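PDB 6VTJ: Non-ribosomal peptide synthetase from Methanobrevibacter ruminantium, which probably carries a peptidyl thioester on the phosphopantetheine arm of its carrier domain and releases it by NAD(P)H-dependent reduction in its reductase domain. Local coordinates for residues 15-20 / 73-78; 95-100 / 296-301; 229-234 / 289-294. All blocks are in the same frame, centred on the assembly; numbering follows the deposited sequence.

Contact 1 of 3, residues 15-20 / 73-78; sequences RLEHEI and TPRALA
Ile20 and Pro74 make the apolar base of this helix pair. Ile20 CG2 rests on Pro74 CB at 3.6 Å and also meets Leu77 CD1. The other branch of Ile20 serves a different residue: CD1 lies along the backbone and methyl of Ala78. With CG1 anti to the carbonyl carbon (chi1 -66°), the two branches part, CG2 toward Pro74 and Leu77 and CD1 toward Ala78. Ala78 CB is shared. Glu17 CG approaches it to 3.6 Å, and Leu16 CG lies 3.9 Å from the same Ala78 CB. The axes of the two short helical segments approach to 8.8 Å, at 127° between their directions; the small Ala78 probably helps. Cys21 and Phe24 extend the packing against Pro74.

The polar part is a salt bridge. Glu17 reaches out with its chain extended beyond CG, while the Arg75 chain bends at chi2 and chi3. Arg75 NE donates to Glu17 OE2 at 2.7 Å. The bond is bent, 138° at the hydrogen, and NE stands above the carboxylate plane. A water also donates to Glu17 OE2, at 2.8 Å, and to the carbonyl oxygen Arg75 O. The second carboxylate oxygen, Glu17 OE1, accepts from the backbone N atoms of Lys13 and Thr14, which ties it to the backbone just before its own helix.

Thr73 is the N-cap of the other helix, its OG1 accepting from Ala76 N.

Both segments belong to the helical phosphopantetheine-binding carrier fold. Glu17 joins a helix start to a neighbouring helix through its two oxygens, and its charge is probably stabilised by Arg75 beside a largely apolar seam.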
loop_
_atom_site.group_PDB
_atom_site.type_symbol
_atom_site.label_atom_id
_atom_site.label_comp_id
_atom_site.label_asym_id
_atom_site.label_seq_id
_atom_site.Cartn_x
_atom_site.Cartn_y
_atom_site.Cartn_z
ATOM N N ARG A 15 -19.125 -31.673 -14.116
ATOM C CA ARG A 15 -18.915 -32.097 -12.730
ATOM C C ARG A 15 -17.962 -31.154 -11.999
ATOM O O ARG A 15 -18.101 -30.941 -10.782
ATOM C CB ARG A 15 -18.402 -33.545 -12.677
ATOM C CG ARG A 15 -18.362 -34.127 -11.250
ATOM C CD ARG A 15 -18.337 -35.666 -11.181
ATOM N NE ARG A 15 -17.222 -36.266 -11.924
ATOM C CZ ARG A 15 -16.112 -36.756 -11.370
ATOM N NH1 ARG A 15 -15.950 -36.727 -10.052
ATOM N NH2 ARG A 15 -15.163 -37.289 -12.134
ATOM N N LEU A 16 -17.003 -30.572 -12.718
ATOM C CA LEU A 16 -16.144 -29.557 -12.116
ATOM C C LEU A 16 -16.966 -28.360 -11.657
ATOM O O LEU A 16 -16.767 -27.841 -10.546
ATOM C CB LEU A 16 -15.059 -29.136 -13.114
ATOM C CG LEU A 16 -14.122 -27.983 -12.755
ATOM C CD1 LEU A 16 -13.376 -28.246 -11.448
ATOM C CD2 LEU A 16 -13.151 -27.726 -13.892
ATOM N N GLU A 17 -17.909 -27.912 -12.496
ATOM C CA GLU A 17 -18.780 -26.813 -12.089
ATOM C C GLU A 17 -19.611 -27.193 -10.873
ATOM O O GLU A 17 -19.810 -26.373 -9.972
ATOM C CB GLU A 17 -19.686 -26.398 -13.240
ATOM C CG GLU A 17 -18.999 -25.583 -14.299
ATOM C CD GLU A 17 -19.881 -25.379 -15.505
ATOM O OE1 GLU A 17 -20.898 -26.100 -15.600
ATOM O OE2 GLU A 17 -19.568 -24.505 -16.346
ATOM N N HIS A 18 -20.117 -28.430 -10.839
ATOM C CA HIS A 18 -20.862 -28.894 -9.677
ATOM C C HIS A 18 -20.017 -28.815 -8.418
ATOM O O HIS A 18 -20.505 -28.382 -7.371
ATOM C CB HIS A 18 -21.340 -30.328 -9.895
ATOM C CG HIS A 18 -22.633 -30.424 -10.637
ATOM N ND1 HIS A 18 -22.701 -30.720 -11.983
ATOM C CD2 HIS A 18 -23.910 -30.235 -10.228
ATOM C CE1 HIS A 18 -23.966 -30.721 -12.367
ATOM N NE2 HIS A 18 -24.720 -30.435 -11.321
ATOM N N GLU A 19 -18.746 -29.236 -8.500
ATOM C CA GLU A 19 -17.869 -29.197 -7.330
ATOM C C GLU A 19 -17.640 -27.766 -6.853
ATOM O O GLU A 19 -17.655 -27.491 -5.644
ATOM C CB GLU A 19 -16.522 -29.857 -7.642
ATOM C CG GLU A 19 -16.587 -31.356 -7.906
ATOM C CD GLU A 19 -15.255 -31.946 -8.359
ATOM O OE1 GLU A 19 -14.251 -31.197 -8.415
ATOM O OE2 GLU A 19 -15.209 -33.164 -8.656
ATOM N N ILE A 20 -17.423 -26.839 -7.784
ATOM C CA ILE A 20 -17.113 -25.476 -7.349
ATOM C C ILE A 20 -18.365 -24.794 -6.797
ATOM O O ILE A 20 -18.298 -24.049 -5.810
ATOM C CB ILE A 20 -16.451 -24.679 -8.487
ATOM C CG1 ILE A 20 -15.083 -25.292 -8.815
ATOM C CG2 ILE A 20 -16.275 -23.226 -8.093
ATOM C CD1 ILE A 20 -14.558 -24.915 -10.202
ATOM N N THR A 73 -17.415 -16.300 -10.587
ATOM C CA THR A 73 -18.468 -17.312 -10.586
ATOM C C THR A 73 -17.891 -18.715 -10.764
ATOM O O THR A 73 -16.790 -18.878 -11.307
ATOM C CB THR A 73 -19.479 -17.040 -11.707
ATOM O OG1 THR A 73 -18.822 -17.143 -12.978
ATOM C CG2 THR A 73 -20.114 -15.651 -11.551
ATOM N N PRO A 74 -18.608 -19.759 -10.320
ATOM C CA PRO A 74 -18.117 -21.127 -10.557
ATOM C C PRO A 74 -17.944 -21.451 -12.034
ATOM O O PRO A 74 -17.036 -22.212 -12.391
ATOM C CB PRO A 74 -19.197 -22.006 -9.908
ATOM C CG PRO A 74 -19.936 -21.110 -8.973
ATOM C CD PRO A 74 -19.902 -19.761 -9.613
ATOM N N ARG A 75 -18.793 -20.892 -12.900
ATOM C CA ARG A 75 -18.647 -21.075 -14.342
ATOM C C ARG A 75 -17.284 -20.575 -14.814
ATOM O O ARG A 75 -16.510 -21.320 -15.432
ATOM C CB ARG A 75 -19.820 -20.359 -15.033
ATOM C CG ARG A 75 -19.837 -20.194 -16.557
ATOM C CD ARG A 75 -20.011 -21.478 -17.394
ATOM N NE ARG A 75 -21.073 -22.408 -16.990
ATOM C CZ ARG A 75 -22.353 -22.335 -17.355
ATOM N NH1 ARG A 75 -22.784 -21.342 -18.122
ATOM N NH2 ARG A 75 -23.211 -23.266 -16.937
ATOM N N ALA A 76 -16.956 -19.322 -14.487
ATOM C CA ALA A 76 -15.657 -18.762 -14.856
ATOM C C ALA A 76 -14.509 -19.512 -14.185
ATOM O O ALA A 76 -13.484 -19.803 -14.823
ATOM C CB ALA A 76 -15.616 -17.280 -14.492
ATOM N N LEU A 77 -14.666 -19.852 -12.904
ATOM C CA LEU A 77 -13.613 -20.577 -12.197
ATOM C C LEU A 77 -13.345 -21.933 -12.833
ATOM O O LEU A 77 -12.203 -22.404 -12.856
ATOM C CB LEU A 77 -13.994 -20.749 -10.730
ATOM C CG LEU A 77 -13.362 -19.771 -9.745
ATOM C CD1 LEU A 77 -13.990 -19.962 -8.368
ATOM C CD2 LEU A 77 -11.845 -19.962 -9.687
ATOM N N ALA A 78 -14.387 -22.577 -13.362
ATOM C CA ALA A 78 -14.212 -23.872 -14.002
ATOM C C ALA A 78 -13.550 -23.721 -15.365
ATOM O O ALA A 78 -12.672 -24.516 -15.726
ATOM C CB ALA A 78 -15.561 -24.578 -14.132
HETATM O O HOH W 1 -17.213 -23.665 -17.587
#

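Contact 2 of 3, residues 95-100 / 296-301; sequences DDIIKN and KFLAER
Arg301 and the C-terminal turn of helix 94-99 form a helix-to-helix contact of mixed character, apolar inside and polar at one end. It joins the short helix 94-99 to helix 291-308 of the reductase. The axes of the two short segments stay 11.3 Å apart at closest and run in roughly the same direction, 29° apart. Side chains therefore bridge the gap.

Arg301 supplies the polar link. Its CG is anti to the backbone N (chi1 -170°), and the chain bends once, at chi3. This sends the guanidinium edge to the last turn of helix 94-99. Arg301 NH1 donates to Ile97 O at 2.9 Å, with 162° at the hydrogen. The oxygen lies in the guanidinium plane. Arg301 NH2 adds a weak bond to the same oxygen. Carbonyls at a helix C-terminus carry partial negative charge, so the cation probably suits this end. Tyr103 OH is hydrogen-bonded to both Arg301 NH1 and Ile98 O, and Tyr101 makes a cation-pi contact with Arg301.

The apolar part centres on Leu298. Its CD2 meets Ile97 CG2 at 4.0 Å and Ile98 CG1 at 4.2 Å, crossing both isoleucines at about a right angle. The same methyl lies under one face of the Arg301 guanidinium, offset toward its rim. Ile98 CG1 also approaches Phe297 CE1 at 4.0 Å, obliquely to the ring. Ile97 is at the exposed margin, and its CG2 lies beside Arg301 NH2.

On its inner side, helix 291-308 packs on strand 252-258 through Lys296 and Ala299. The arrangement is that of a Rossmann-like reductase, a mostly parallel sheet flanked by helices, with helix 94-99 added outside one of them.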
loop_
_atom_site.group_PDB
_atom_site.type_symbol
_atom_site.label_atom_id
_atom_site.label_comp_id
_atom_site.label_asym_id
_atom_site.label_seq_id
_atom_site.Cartn_x
_atom_site.Cartn_y
_atom_site.Cartn_z
ATOM N N ASP A 95 -5.511 -1.524 -19.314
ATOM C CA ASP A 95 -4.309 -1.657 -20.125
ATOM C C ASP A 95 -4.304 -0.642 -21.266
ATOM O O ASP A 95 -3.270 -0.033 -21.567
ATOM C CB ASP A 95 -4.203 -3.088 -20.645
ATOM C CG ASP A 95 -2.825 -3.415 -21.181
ATOM O OD1 ASP A 95 -1.847 -3.394 -20.389
ATOM O OD2 ASP A 95 -2.725 -3.701 -22.400
ATOM N N ASP A 96 -5.464 -0.416 -21.881
ATOM C CA ASP A 96 -5.568 0.593 -22.929
ATOM C C ASP A 96 -5.345 1.993 -22.374
ATOM O O ASP A 96 -4.663 2.815 -22.994
ATOM C CB ASP A 96 -6.937 0.502 -23.604
ATOM C CG ASP A 96 -7.094 -0.757 -24.436
ATOM O OD1 ASP A 96 -6.131 -1.162 -25.125
ATOM O OD2 ASP A 96 -8.192 -1.345 -24.403
ATOM N N ILE A 97 -5.938 2.294 -21.219
ATOM C CA ILE A 97 -5.677 3.576 -20.569
ATOM C C ILE A 97 -4.179 3.758 -20.332
ATOM O O ILE A 97 -3.627 4.840 -20.562
ATOM C CB ILE A 97 -6.499 3.683 -19.266
ATOM C CG1 ILE A 97 -7.984 3.758 -19.613
ATOM C CG2 ILE A 97 -6.125 4.919 -18.489
ATOM C CD1 ILE A 97 -8.889 3.565 -18.427
ATOM N N ILE A 98 -3.488 2.687 -19.932
ATOM C CA ILE A 98 -2.066 2.783 -19.623
ATOM C C ILE A 98 -1.261 3.053 -20.889
ATOM O O ILE A 98 -0.412 3.955 -20.926
ATOM C CB ILE A 98 -1.595 1.502 -18.915
ATOM C CG1 ILE A 98 -2.012 1.532 -17.444
ATOM C CG2 ILE A 98 -0.094 1.335 -19.042
ATOM C CD1 ILE A 98 -2.199 0.149 -16.865
ATOM N N LYS A 99 -1.531 2.289 -21.954
ATOM C CA LYS A 99 -0.713 2.356 -23.160
ATOM C C LYS A 99 -1.103 3.492 -24.102
ATOM O O LYS A 99 -0.284 3.887 -24.939
ATOM C CB LYS A 99 -0.777 1.023 -23.908
ATOM C CG LYS A 99 -0.100 -0.123 -23.175
ATOM C CD LYS A 99 -0.392 -1.441 -23.861
ATOM C CE LYS A 99 0.381 -2.592 -23.232
ATOM N NZ LYS A 99 -0.284 -3.909 -23.493
ATOM N N ASN A 100 -2.316 4.035 -23.990
ATOM C CA ASN A 100 -2.771 5.079 -24.912
ATOM C C ASN A 100 -2.366 6.436 -24.346
ATOM O O ASN A 100 -3.177 7.209 -23.833
ATOM C CB ASN A 100 -4.274 4.995 -25.137
ATOM C CG ASN A 100 -4.791 6.133 -25.986
ATOM O OD1 ASN A 100 -4.234 6.428 -27.054
ATOM N ND2 ASN A 100 -5.843 6.802 -25.510
ATOM N N LYS A 296 -2.347 3.332 -8.331
ATOM C CA LYS A 296 -1.292 4.248 -7.899
ATOM C C LYS A 296 -0.485 4.754 -9.098
ATOM O O LYS A 296 -0.092 5.930 -9.148
ATOM C CB LYS A 296 -0.386 3.562 -6.880
ATOM C CG LYS A 296 -1.073 3.176 -5.575
ATOM C CD LYS A 296 -1.685 4.372 -4.859
ATOM C CE LYS A 296 -0.627 5.295 -4.289
ATOM N NZ LYS A 296 -1.252 6.252 -3.353
ATOM N N PHE A 297 -0.231 3.879 -10.076
ATOM C CA PHE A 297 0.477 4.299 -11.277
ATOM C C PHE A 297 -0.296 5.382 -12.021
ATOM O O PHE A 297 0.294 6.372 -12.486
ATOM C CB PHE A 297 0.724 3.093 -12.189
ATOM C CG PHE A 297 1.191 3.469 -13.570
ATOM C CD1 PHE A 297 0.269 3.706 -14.599
ATOM C CD2 PHE A 297 2.545 3.593 -13.845
ATOM C CE1 PHE A 297 0.693 4.074 -15.872
ATOM C CE2 PHE A 297 2.981 3.950 -15.123
ATOM C CZ PHE A 297 2.044 4.190 -16.142
ATOM N N LEU A 298 -1.612 5.197 -12.170
ATOM C CA LEU A 298 -2.427 6.193 -12.870
ATOM C C LEU A 298 -2.429 7.512 -12.109
ATOM O O LEU A 298 -2.406 8.595 -12.711
ATOM C CB LEU A 298 -3.857 5.665 -13.053
ATOM C CG LEU A 298 -4.024 4.464 -14.003
ATOM C CD1 LEU A 298 -5.462 3.927 -13.996
ATOM C CD2 LEU A 298 -3.589 4.833 -15.428
ATOM N N ALA A 299 -2.427 7.443 -10.780
ATOM C CA ALA A 299 -2.313 8.663 -9.996
ATOM C C ALA A 299 -0.975 9.369 -10.237
ATOM O O ALA A 299 -0.933 10.595 -10.411
ATOM C CB ALA A 299 -2.509 8.327 -8.526
ATOM N N GLU A 300 0.128 8.612 -10.257
ATOM C CA GLU A 300 1.437 9.204 -10.520
ATOM C C GLU A 300 1.444 9.905 -11.865
ATOM O O GLU A 300 1.969 11.015 -11.999
ATOM C CB GLU A 300 2.534 8.132 -10.477
ATOM C CG GLU A 300 2.997 7.737 -9.061
ATOM C CD GLU A 300 4.329 6.988 -9.030
ATOM O OE1 GLU A 300 5.096 7.074 -10.010
ATOM O OE2 GLU A 300 4.627 6.328 -8.007
ATOM N N ARG A 301 0.896 9.247 -12.884
ATOM C CA ARG A 301 0.860 9.850 -14.215
ATOM C C ARG A 301 0.026 11.128 -14.230
ATOM O O ARG A 301 0.395 12.102 -14.892
ATOM C CB ARG A 301 0.315 8.855 -15.231
ATOM C CG ARG A 301 0.462 9.303 -16.675
ATOM C CD ARG A 301 -0.024 8.204 -17.608
ATOM N NE ARG A 301 -1.478 8.138 -17.638
ATOM C CZ ARG A 301 -2.179 7.308 -18.404
ATOM N NH1 ARG A 301 -1.564 6.442 -19.206
ATOM N NH2 ARG A 301 -3.504 7.342 -18.360
#

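Contact 3 of 3, residues 229-234 / 289-294; sequences YIFRVN and ENKYVC
Ile230 carries the close packing between the start of helix 229-246 and the first turn of helix 291-308. It has CG1 anti to its backbone N (chi1 -178°), which directs CD1 at Tyr292. That methyl lies 3.7 Å from Tyr292 CA and 3.8 Å from Tyr292 CB, near the plane of the tyrosine ring. Ile230 CG2 meets Lys291 CD from the other branch.

Asn234 is the buried polar flank. Its ND2 stands 3.8 Å from Tyr292 CD1, with amide and ring planes 76° apart. The amide is engaged elsewhere: OD1 accepts from Leu220 N, and ND2 is hydrogen-bonded to Ser295 OG.

The looser side is that of Phe231 and Lys291, both partly exposed. Their side chains cross at about a right angle. Phe231 CE2 is 3.7 Å from Lys291 CD, and Lys291 CG is close to both CE2 and CZ. The ammonium of Lys291 runs off to the carbonyl of Asp227. At the ring edge, by CE1, Cys294 SG makes a sulfur-aromatic contact, 5.4 Å from the Phe231 centroid and 82° off the normal.

Asn290 is the N-cap of helix 291-308. Its OD1 accepts from Val293 N at 3.1 Å in the carbonyl plane, and its ND2 donates to His223 O in the phosphopantetheine pocket. The Tyr292 side chain is about 6 Å from the bound phosphopantetheine. The contact thus pairs two sheet-flanking helices of the reductase near that pocket. Cys294 also touches helix 94-99, and helix 291-308 continues on to pack against strand 252-258.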
loop_
_atom_site.group_PDB
_atom_site.type_symbol
_atom_site.label_atom_id
_atom_site.label_comp_id
_atom_site.label_asym_id
_atom_site.label_seq_id
_atom_site.Cartn_x
_atom_site.Cartn_y
_atom_site.Cartn_z
ATOM N N TYR A 229 -14.100 0.819 -6.593
ATOM C CA TYR A 229 -14.016 1.942 -5.672
ATOM C C TYR A 229 -12.563 2.340 -5.424
ATOM O O TYR A 229 -12.265 3.528 -5.207
ATOM C CB TYR A 229 -14.723 1.585 -4.366
ATOM C CG TYR A 229 -14.785 2.712 -3.364
ATOM C CD1 TYR A 229 -15.525 3.860 -3.622
ATOM C CD2 TYR A 229 -14.109 2.624 -2.151
ATOM C CE1 TYR A 229 -15.587 4.902 -2.703
ATOM C CE2 TYR A 229 -14.162 3.658 -1.213
ATOM C CZ TYR A 229 -14.900 4.799 -1.491
ATOM O OH TYR A 229 -14.949 5.829 -0.554
ATOM N N ILE A 230 -11.650 1.361 -5.483
ATOM C CA ILE A 230 -10.230 1.632 -5.295
ATOM C C ILE A 230 -9.758 2.693 -6.276
ATOM O O ILE A 230 -8.923 3.541 -5.938
ATOM C CB ILE A 230 -9.406 0.335 -5.415
ATOM C CG1 ILE A 230 -7.916 0.635 -5.161
ATOM C CG2 ILE A 230 -9.612 -0.321 -6.769
ATOM C CD1 ILE A 230 -7.054 -0.595 -4.835
ATOM N N PHE A 231 -10.299 2.678 -7.499
ATOM C CA PHE A 231 -9.942 3.697 -8.477
ATOM C C PHE A 231 -10.589 5.039 -8.153
ATOM O O PHE A 231 -10.060 6.091 -8.545
ATOM C CB PHE A 231 -10.345 3.250 -9.885
ATOM C CG PHE A 231 -9.557 2.075 -10.406
ATOM C CD1 PHE A 231 -8.241 2.227 -10.821
ATOM C CD2 PHE A 231 -10.145 0.829 -10.511
ATOM C CE1 PHE A 231 -7.518 1.133 -11.316
ATOM C CE2 PHE A 231 -9.437 -0.252 -10.997
ATOM C CZ PHE A 231 -8.123 -0.102 -11.400
ATOM N N ARG A 232 -11.733 5.036 -7.465
ATOM C CA ARG A 232 -12.340 6.308 -7.086
ATOM C C ARG A 232 -11.492 7.018 -6.040
ATOM O O ARG A 232 -11.281 8.233 -6.122
ATOM C CB ARG A 232 -13.759 6.100 -6.539
ATOM C CG ARG A 232 -14.790 5.650 -7.550
ATOM C CD ARG A 232 -15.456 6.831 -8.202
ATOM N NE ARG A 232 -16.300 7.571 -7.268
ATOM C CZ ARG A 232 -16.164 8.872 -7.012
ATOM N NH1 ARG A 232 -15.202 9.579 -7.614
ATOM N NH2 ARG A 232 -16.986 9.465 -6.148
ATOM N N VAL A 233 -11.030 6.279 -5.032
ATOM C CA VAL A 233 -10.224 6.897 -3.981
ATOM C C VAL A 233 -8.823 7.205 -4.496
ATOM O O VAL A 233 -8.309 8.315 -4.322
ATOM C CB VAL A 233 -10.165 6.005 -2.729
ATOM C CG1 VAL A 233 -9.230 6.614 -1.682
ATOM C CG2 VAL A 233 -11.551 5.794 -2.143
ATOM N N ASN A 234 -8.188 6.228 -5.151
ATOM C CA ASN A 234 -6.775 6.335 -5.474
ATOM C C ASN A 234 -6.502 7.120 -6.750
ATOM O O ASN A 234 -5.384 7.609 -6.922
ATOM C CB ASN A 234 -6.181 4.941 -5.586
ATOM C CG ASN A 234 -6.138 4.237 -4.258
ATOM O OD1 ASN A 234 -6.621 4.767 -3.254
ATOM N ND2 ASN A 234 -5.566 3.032 -4.234
ATOM N N GLU A 289 -1.100 -5.295 -13.796
ATOM C CA GLU A 289 -2.403 -5.943 -13.786
ATOM C C GLU A 289 -3.099 -5.773 -12.442
ATOM O O GLU A 289 -4.326 -5.616 -12.392
ATOM C CB GLU A 289 -2.256 -7.425 -14.139
ATOM C CG GLU A 289 -2.870 -7.815 -15.495
ATOM N N ASN A 290 -2.332 -5.801 -11.353
ATOM C CA ASN A 290 -2.892 -5.654 -10.019
ATOM C C ASN A 290 -3.573 -4.296 -9.865
ATOM O O ASN A 290 -3.048 -3.264 -10.295
ATOM C CB ASN A 290 -1.793 -5.811 -8.979
ATOM C CG ASN A 290 -2.303 -5.599 -7.590
ATOM O OD1 ASN A 290 -2.380 -4.467 -7.109
ATOM N ND2 ASN A 290 -2.708 -6.682 -6.942
ATOM N N LYS A 291 -4.752 -4.294 -9.247
ATOM C CA LYS A 291 -5.578 -3.086 -9.244
ATOM C C LYS A 291 -4.975 -1.970 -8.389
ATOM O O LYS A 291 -5.124 -0.787 -8.714
ATOM C CB LYS A 291 -6.972 -3.422 -8.737
ATOM C CG LYS A 291 -8.000 -3.683 -9.806
ATOM C CD LYS A 291 -9.381 -3.444 -9.220
ATOM C CE LYS A 291 -10.282 -4.650 -9.429
ATOM N NZ LYS A 291 -11.670 -4.304 -9.013
ATOM N N TYR A 292 -4.312 -2.319 -7.294
ATOM C CA TYR A 292 -3.779 -1.288 -6.417
ATOM C C TYR A 292 -2.554 -0.639 -7.043
ATOM O O TYR A 292 -2.441 0.594 -7.086
ATOM C CB TYR A 292 -3.444 -1.883 -5.056
ATOM C CG TYR A 292 -2.601 -0.958 -4.227
ATOM C CD1 TYR A 292 -3.156 0.173 -3.657
ATOM C CD2 TYR A 292 -1.244 -1.199 -4.030
ATOM C CE1 TYR A 292 -2.393 1.034 -2.902
ATOM C CE2 TYR A 292 -0.476 -0.347 -3.286
ATOM C CZ TYR A 292 -1.062 0.771 -2.724
ATOM O OH TYR A 292 -0.318 1.638 -1.987
ATOM N N VAL A 293 -1.637 -1.459 -7.552
ATOM C CA VAL A 293 -0.477 -0.927 -8.257
ATOM C C VAL A 293 -0.918 -0.095 -9.453
ATOM O O VAL A 293 -0.357 0.979 -9.725
ATOM C CB VAL A 293 0.456 -2.071 -8.687
ATOM C CG1 VAL A 293 1.697 -1.492 -9.388
ATOM C CG2 VAL A 293 0.840 -2.917 -7.483
ATOM N N CYS A 294 -1.950 -0.556 -10.163
ATOM C CA CYS A 294 -2.420 0.164 -11.339
ATOM C C CYS A 294 -2.994 1.523 -10.969
ATOM O O CYS A 294 -2.688 2.530 -11.619
ATOM C CB CYS A 294 -3.455 -0.676 -12.100
ATOM S SG CYS A 294 -4.178 0.188 -13.499
#

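Contact 1 is in the carrier domain, with its centre 28 Å from that of contact 3 and 33 Å from that of contact 2. It joins helices of a small bundle, largely buried, with a salt bridge beside the apolar seam. Contacts 2 and 3 both use helix 291-308 of the reductase. Their centres are 10 Å apart, and they touch, among other places, where Ile98 CD1 packs on Cys294 SG at 3.9 Å. Contact 2 is mostly buried and relies on an arginine bonded to a backbone carbonyl. Contact 3 is only partly buried, near the phosphopantetheine pocket, and is held mainly by apolar, aromatic and sulfur-aromatic packing.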